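Local atomic coordinates of ATP-dependent 6-phosphofructokinase isozyme 2 (Escherichia coli, PDB entry 3UMO), a protein that catalyses the ATP-dependent phosphorylation of fructose 6-phosphate to fructose 1,6-bisphosphate, the first committing step of glycolysis, and works as a homodimer. Residues Leu7-Ile18 with Thr31-Ile42. Numbering follows the deposited sequence.
Sequences LTLAPSLDSATI and TAPVFEPGGGGI
In the small beta-sheet lid of this ribokinase-family kinase, strand 12-18 pairs antiparallel with strand 34-38, outermost of the lid sheet within this chain, which leads through Gly38 and the N-cap Gly39 into helix 40-50, whose first residues are Gly40 and Gly41. The pairs Ser12-Gly38, Asp14-Glu36 and Ala16-Val34 are each doubly hydrogen-bonded; Asp14 N reaches Glu36 O at 2.8 Å. At the far end Thr17 OG1 donates to Thr31 O (2.6 Å), its chi1 of -174° setting the hydroxyl anti to the backbone N, while Thr31 OG1 accepts from Ile18 N. On the face carrying Leu13, Ser15 and Phe35, the Leu13 methyl CD1 lies 4.0 Å from Phe35 CB, and Ser15 OG comes obliquely to the ring, 3.2 Å from Phe35 CE1. Trp88 of the second subunit meets the same ring, so this face belongs to the dimer interface. Ser12 and Asp14, both of the substrate site, point to the opposite face of the sheet, together with Glu36. Ser12 OG donates to the syn side of Asp14 OD1 (2.7 Å), out of the carboxylate plane, and Asn92 N bonds the same oxygen. Asp14 OD2 lies 3.4 Å from Gly38 CA, where a side chain would collide. Replacing Asp14 by an alanine would probably leave Ser12 OG and Asn92 N without their shared acceptor and free the serine hydroxyl to turn. Beside the first helical turn, Thr8 OG1 takes a weak bond from Ile42 N, and one water joins Ala10 O to Gly40 N. With Asp14 OD2 4.5 Å from Glu36 OE2, the two carboxylates probably concentrate negative potential on this side of the lid.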
ATOM      1  N   LEU A   7      -1.930  11.335  34.515  1.00 21.32           N
ATOM      2  CA  LEU A   7      -1.473  12.605  33.974  1.00 22.83           C
ATOM      3  C   LEU A   7      -1.145  12.453  32.499  1.00 21.61           C
ATOM      4  O   LEU A   7      -0.330  11.602  32.122  1.00 22.66           O
ATOM      5  CB  LEU A   7      -0.245  13.108  34.739  1.00 22.47           C
ATOM      6  CG  LEU A   7       0.350  14.405  34.191  1.00 23.04           C
ATOM      7  CD1 LEU A   7      -0.657  15.539  34.313  1.00 23.66           C
ATOM      8  CD2 LEU A   7       1.648  14.749  34.916  1.00 22.49           C
ATOM      9  N   THR A   8      -1.784  13.271  31.665  1.00 19.84           N
ATOM     10  CA  THR A   8      -1.577  13.228  30.218  1.00 16.98           C
ATOM     11  C   THR A   8      -1.175  14.609  29.743  1.00 22.49           C
ATOM     12  O   THR A   8      -2.026  15.482  29.577  1.00 22.36           O
ATOM     13  CB  THR A   8      -2.861  12.818  29.478  1.00 23.44           C
ATOM     14  OG1 THR A   8      -3.346  11.594  30.027  1.00 22.46           O
ATOM     15  CG2 THR A   8      -2.588  12.616  27.985  1.00 23.99           C
ATOM     16  N   LEU A   9       0.123  14.821  29.542  1.00 19.02           N
ATOM     17  CA  LEU A   9       0.594  16.135  29.129  1.00 20.61           C
ATOM     18  C   LEU A   9       0.261  16.414  27.671  1.00 24.14           C
ATOM     19  O   LEU A   9       0.172  17.573  27.259  1.00 21.29           O
ATOM     20  CB  LEU A   9       2.096  16.280  29.378  1.00 21.81           C
ATOM     21  CG  LEU A   9       2.527  16.216  30.842  1.00 23.53           C
ATOM     22  CD1 LEU A   9       4.045  16.212  30.940  1.00 25.92           C
ATOM     23  CD2 LEU A   9       1.923  17.368  31.643  1.00 24.73           C
ATOM     24  N   ALA A  10       0.054  15.348  26.899  1.00 22.61           N
ATOM     25  CA  ALA A  10      -0.325  15.489  25.495  1.00 22.09           C
ATOM     26  C   ALA A  10      -1.600  14.722  25.177  1.00 21.92           C
ATOM     27  O   ALA A  10      -1.550  13.667  24.542  1.00 23.08           O
ATOM     28  CB  ALA A  10       0.807  15.020  24.583  1.00 23.30           C
ATOM     29  N   PRO A  11      -2.752  15.243  25.623  1.00 21.94           N
ATOM     30  CA  PRO A  11      -4.017  14.586  25.274  1.00 17.78           C
ATOM     31  C   PRO A  11      -4.416  14.882  23.834  1.00 20.74           C
ATOM     32  O   PRO A  11      -3.805  15.715  23.164  1.00 23.26           O
ATOM     33  CB  PRO A  11      -5.017  15.244  26.221  1.00 21.46           C
ATOM     34  CG  PRO A  11      -4.458  16.594  26.476  1.00 23.25           C
ATOM     35  CD  PRO A  11      -2.957  16.424  26.479  1.00 21.00           C
ATOM     36  N   SER A  12      -5.456  14.211  23.361  1.00 23.91           N
ATOM     37  CA  SER A  12      -5.980  14.532  22.045  1.00 26.41           C
ATOM     38  C   SER A  12      -7.466  14.245  21.942  1.00 22.75           C
ATOM     39  O   SER A  12      -8.014  13.454  22.716  1.00 25.57           O
ATOM     40  CB  SER A  12      -5.217  13.777  20.950  1.00 29.81           C
ATOM     41  OG  SER A  12      -5.306  12.378  21.130  1.00 26.96           O
ATOM     42  N   LEU A  13      -8.113  14.914  20.993  1.00 22.26           N
ATOM     43  CA  LEU A  13      -9.472  14.571  20.605  1.00 23.57           C
ATOM     44  C   LEU A  13      -9.353  13.839  19.280  1.00 25.97           C
ATOM     45  O   LEU A  13      -9.125  14.457  18.240  1.00 28.07           O
ATOM     46  CB  LEU A  13     -10.338  15.821  20.429  1.00 26.16           C
ATOM     47  CG  LEU A  13     -11.787  15.535  20.018  1.00 26.02           C
ATOM     48  CD1 LEU A  13     -12.524  14.878  21.172  1.00 26.61           C
ATOM     49  CD2 LEU A  13     -12.497  16.814  19.587  1.00 26.32           C
ATOM     50  N   ASP A  14      -9.482  12.520  19.316  1.00 23.46           N
ATOM     51  CA  ASP A  14      -9.221  11.723  18.127  1.00 24.02           C
ATOM     52  C   ASP A  14     -10.458  11.589  17.252  1.00 25.94           C
ATOM     53  O   ASP A  14     -11.582  11.497  17.748  1.00 29.01           O
ATOM     54  CB  ASP A  14      -8.669  10.342  18.504  1.00 24.67           C
ATOM     55  CG  ASP A  14      -7.316  10.423  19.185  1.00 32.05           C
ATOM     56  OD1 ASP A  14      -6.627  11.452  19.016  1.00 29.53           O
ATOM     57  OD2 ASP A  14      -6.942   9.461  19.886  1.00 30.21           O
ATOM     58  N   SER A  15     -10.236  11.598  15.944  1.00 22.39           N
ATOM     59  CA  SER A  15     -11.310  11.389  14.984  1.00 23.36           C
ATOM     60  C   SER A  15     -11.180   9.990  14.416  1.00 21.86           C
ATOM     61  O   SER A  15     -10.108   9.606  13.960  1.00 22.46           O
ATOM     62  CB  SER A  15     -11.221  12.399  13.838  1.00 30.39           C
ATOM     63  OG  SER A  15     -11.545  13.706  14.268  1.00 35.50           O
ATOM     64  N   ALA A  16     -12.264   9.224  14.448  1.00 19.54           N
ATOM     65  CA  ALA A  16     -12.282   7.925  13.788  1.00 21.36           C
ATOM     66  C   ALA A  16     -13.194   8.024  12.574  1.00 23.53           C
ATOM     67  O   ALA A  16     -14.377   8.356  12.694  1.00 24.16           O
ATOM     68  CB  ALA A  16     -12.775   6.839  14.730  1.00 23.49           C
ATOM     69  N   THR A  17     -12.638   7.744  11.401  1.00 19.39           N
ATOM     70  CA  THR A  17     -13.405   7.847  10.170  1.00 20.77           C
ATOM     71  C   THR A  17     -13.272   6.594   9.312  1.00 21.22           C
ATOM     72  O   THR A  17     -12.397   5.748   9.554  1.00 21.33           O
ATOM     73  CB  THR A  17     -12.985   9.086   9.355  1.00 24.37           C
ATOM     74  OG1 THR A  17     -13.847   9.226   8.221  1.00 24.53           O
ATOM     75  CG2 THR A  17     -11.538   8.963   8.883  1.00 21.02           C
ATOM     76  N   ILE A  18     -14.140   6.487   8.309  1.00 18.28           N
ATOM     77  CA  ILE A  18     -14.195   5.322   7.438  1.00 18.35           C
ATOM     78  C   ILE A  18     -14.078   5.766   5.982  1.00 17.20           C
ATOM     79  O   ILE A  18     -14.634   6.796   5.593  1.00 20.93           O
ATOM     80  CB  ILE A  18     -15.527   4.558   7.641  1.00 21.34           C
ATOM     81  CG1 ILE A  18     -15.639   4.056   9.086  1.00 24.21           C
ATOM     82  CG2 ILE A  18     -15.633   3.392   6.691  1.00 25.94           C
ATOM     83  CD1 ILE A  18     -17.043   3.577   9.460  1.00 27.38           C
ATOM     84  N   THR A  31     -15.943   9.345   6.015  1.00 25.52           N
ATOM     85  CA  THR A  31     -17.197   9.606   6.712  1.00 24.07           C
ATOM     86  C   THR A  31     -17.032  10.632   7.830  1.00 25.02           C
ATOM     87  O   THR A  31     -15.916  10.876   8.306  1.00 22.84           O
ATOM     88  CB  THR A  31     -17.802   8.319   7.295  1.00 25.19           C
ATOM     89  OG1 THR A  31     -16.839   7.679   8.143  1.00 23.96           O
ATOM     90  CG2 THR A  31     -18.208   7.369   6.178  1.00 23.54           C
ATOM     91  N   ALA A  32     -18.148  11.230   8.242  1.00 27.21           N
ATOM     92  CA  ALA A  32     -18.153  12.167   9.358  1.00 20.97           C
ATOM     93  C   ALA A  32     -17.557  11.451  10.564  1.00 22.99           C
ATOM     94  O   ALA A  32     -18.022  10.374  10.943  1.00 23.38           O
ATOM     95  CB  ALA A  32     -19.571  12.619   9.661  1.00 30.74           C
ATOM     96  N   PRO A  33     -16.518  12.037  11.160  1.00 22.81           N
ATOM     97  CA  PRO A  33     -15.762  11.301  12.180  1.00 25.12           C
ATOM     98  C   PRO A  33     -16.520  11.106  13.485  1.00 22.96           C
ATOM     99  O   PRO A  33     -17.345  11.944  13.875  1.00 27.18           O
ATOM    100  CB  PRO A  33     -14.546  12.197  12.418  1.00 25.73           C
ATOM    101  CG  PRO A  33     -15.029  13.577  12.079  1.00 27.57           C
ATOM    102  CD  PRO A  33     -15.982  13.391  10.933  1.00 25.63           C
ATOM    103  N   VAL A  34     -16.238   9.987  14.146  1.00 22.73           N
ATOM    104  CA  VAL A  34     -16.668   9.771  15.518  1.00 26.17           C
ATOM    105  C   VAL A  34     -15.519  10.220  16.407  1.00 26.41           C
ATOM    106  O   VAL A  34     -14.383   9.788  16.213  1.00 23.14           O
ATOM    107  CB  VAL A  34     -16.986   8.288  15.796  1.00 27.28           C
ATOM    108  CG1 VAL A  34     -17.205   8.063  17.291  1.00 34.45           C
ATOM    109  CG2 VAL A  34     -18.210   7.853  15.000  1.00 37.12           C
ATOM    110  N   PHE A  35     -15.798  11.097  17.366  1.00 24.74           N
ATOM    111  CA  PHE A  35     -14.735  11.605  18.227  1.00 21.42           C
ATOM    112  C   PHE A  35     -14.561  10.745  19.467  1.00 26.82           C
ATOM    113  O   PHE A  35     -15.531  10.231  20.024  1.00 27.39           O
ATOM    114  CB  PHE A  35     -14.991  13.062  18.618  1.00 22.09           C
ATOM    115  CG  PHE A  35     -15.091  13.986  17.440  1.00 29.78           C
ATOM    116  CD1 PHE A  35     -13.970  14.284  16.687  1.00 24.58           C
ATOM    117  CD2 PHE A  35     -16.309  14.544  17.072  1.00 36.85           C
ATOM    118  CE1 PHE A  35     -14.046  15.129  15.590  1.00 30.20           C
ATOM    119  CE2 PHE A  35     -16.396  15.390  15.971  1.00 40.07           C
ATOM    120  CZ  PHE A  35     -15.259  15.683  15.230  1.00 31.65           C
ATOM    121  N   GLU A  36     -13.314  10.578  19.887  1.00 23.14           N
ATOM    122  CA  GLU A  36     -13.024   9.798  21.084  1.00 27.21           C
ATOM    123  C   GLU A  36     -11.849  10.415  21.833  1.00 20.15           C
ATOM    124  O   GLU A  36     -11.004  11.090  21.231  1.00 24.53           O
ATOM    125  CB  GLU A  36     -12.723   8.339  20.725  1.00 33.47           C
ATOM    126  CG  GLU A  36     -11.334   8.113  20.155  1.00 44.08           C
ATOM    127  CD  GLU A  36     -11.224   6.816  19.370  1.00 58.82           C
ATOM    128  OE1 GLU A  36     -12.272   6.200  19.073  1.00 57.64           O
ATOM    129  OE2 GLU A  36     -10.085   6.417  19.044  1.00 65.17           O
ATOM    130  N   PRO A  37     -11.800  10.198  23.156  1.00 26.59           N
ATOM    131  CA  PRO A  37     -10.675  10.694  23.952  1.00 26.72           C
ATOM    132  C   PRO A  37      -9.373  10.006  23.570  1.00 25.93           C
ATOM    133  O   PRO A  37      -9.341   8.798  23.332  1.00 31.19           O
ATOM    134  CB  PRO A  37     -11.068  10.318  25.385  1.00 27.12           C
ATOM    135  CG  PRO A  37     -12.560  10.211  25.354  1.00 31.01           C
ATOM    136  CD  PRO A  37     -12.860   9.624  24.007  1.00 25.83           C
ATOM    137  N   GLY A  38      -8.300  10.781  23.502  1.00 27.28           N
ATOM    138  CA  GLY A  38      -7.005  10.224  23.176  1.00 26.51           C
ATOM    139  C   GLY A  38      -5.978  10.646  24.198  1.00 23.33           C
ATOM    140  O   GLY A  38      -6.151  11.656  24.880  1.00 23.08           O
ATOM    141  N   GLY A  39      -4.908   9.868  24.313  1.00 20.27           N
ATOM    142  CA  GLY A  39      -3.842  10.205  25.237  1.00 23.57           C
ATOM    143  C   GLY A  39      -3.593   9.075  26.207  1.00 23.18           C
ATOM    144  O   GLY A  39      -4.530   8.384  26.616  1.00 23.51           O
ATOM    145  N   GLY A  40      -2.326   8.895  26.576  1.00 18.60           N
ATOM    146  CA  GLY A  40      -1.910   7.781  27.408  1.00 21.53           C
ATOM    147  C   GLY A  40      -2.634   7.697  28.735  1.00 19.34           C
ATOM    148  O   GLY A  40      -3.360   6.733  28.987  1.00 20.17           O
ATOM    149  N   GLY A  41      -2.436   8.704  29.582  1.00 18.06           N
ATOM    150  CA  GLY A  41      -3.052   8.739  30.897  1.00 21.38           C
ATOM    151  C   GLY A  41      -4.565   8.727  30.822  1.00 21.66           C
ATOM    152  O   GLY A  41      -5.229   8.110  31.654  1.00 19.95           O
ATOM    153  N   ILE A  42      -5.121   9.400  29.819  1.00 19.55           N
ATOM    154  CA  ILE A  42      -6.568   9.402  29.642  1.00 20.82           C
ATOM    155  C   ILE A  42      -7.079   7.989  29.377  1.00 20.69           C
ATOM    156  O   ILE A  42      -8.067   7.554  29.972  1.00 22.09           O
ATOM    157  CB  ILE A  42      -7.002  10.377  28.526  1.00 18.40           C
ATOM    158  CG1 ILE A  42      -6.966  11.811  29.058  1.00 21.25           C
ATOM    159  CG2 ILE A  42      -8.411  10.042  28.033  1.00 20.72           C
ATOM    160  CD1 ILE A  42      -7.180  12.870  27.995  1.00 23.60           C
TER
HETATM  161  O   HOH W   1      -0.525  11.233  25.537  1.00 23.64           O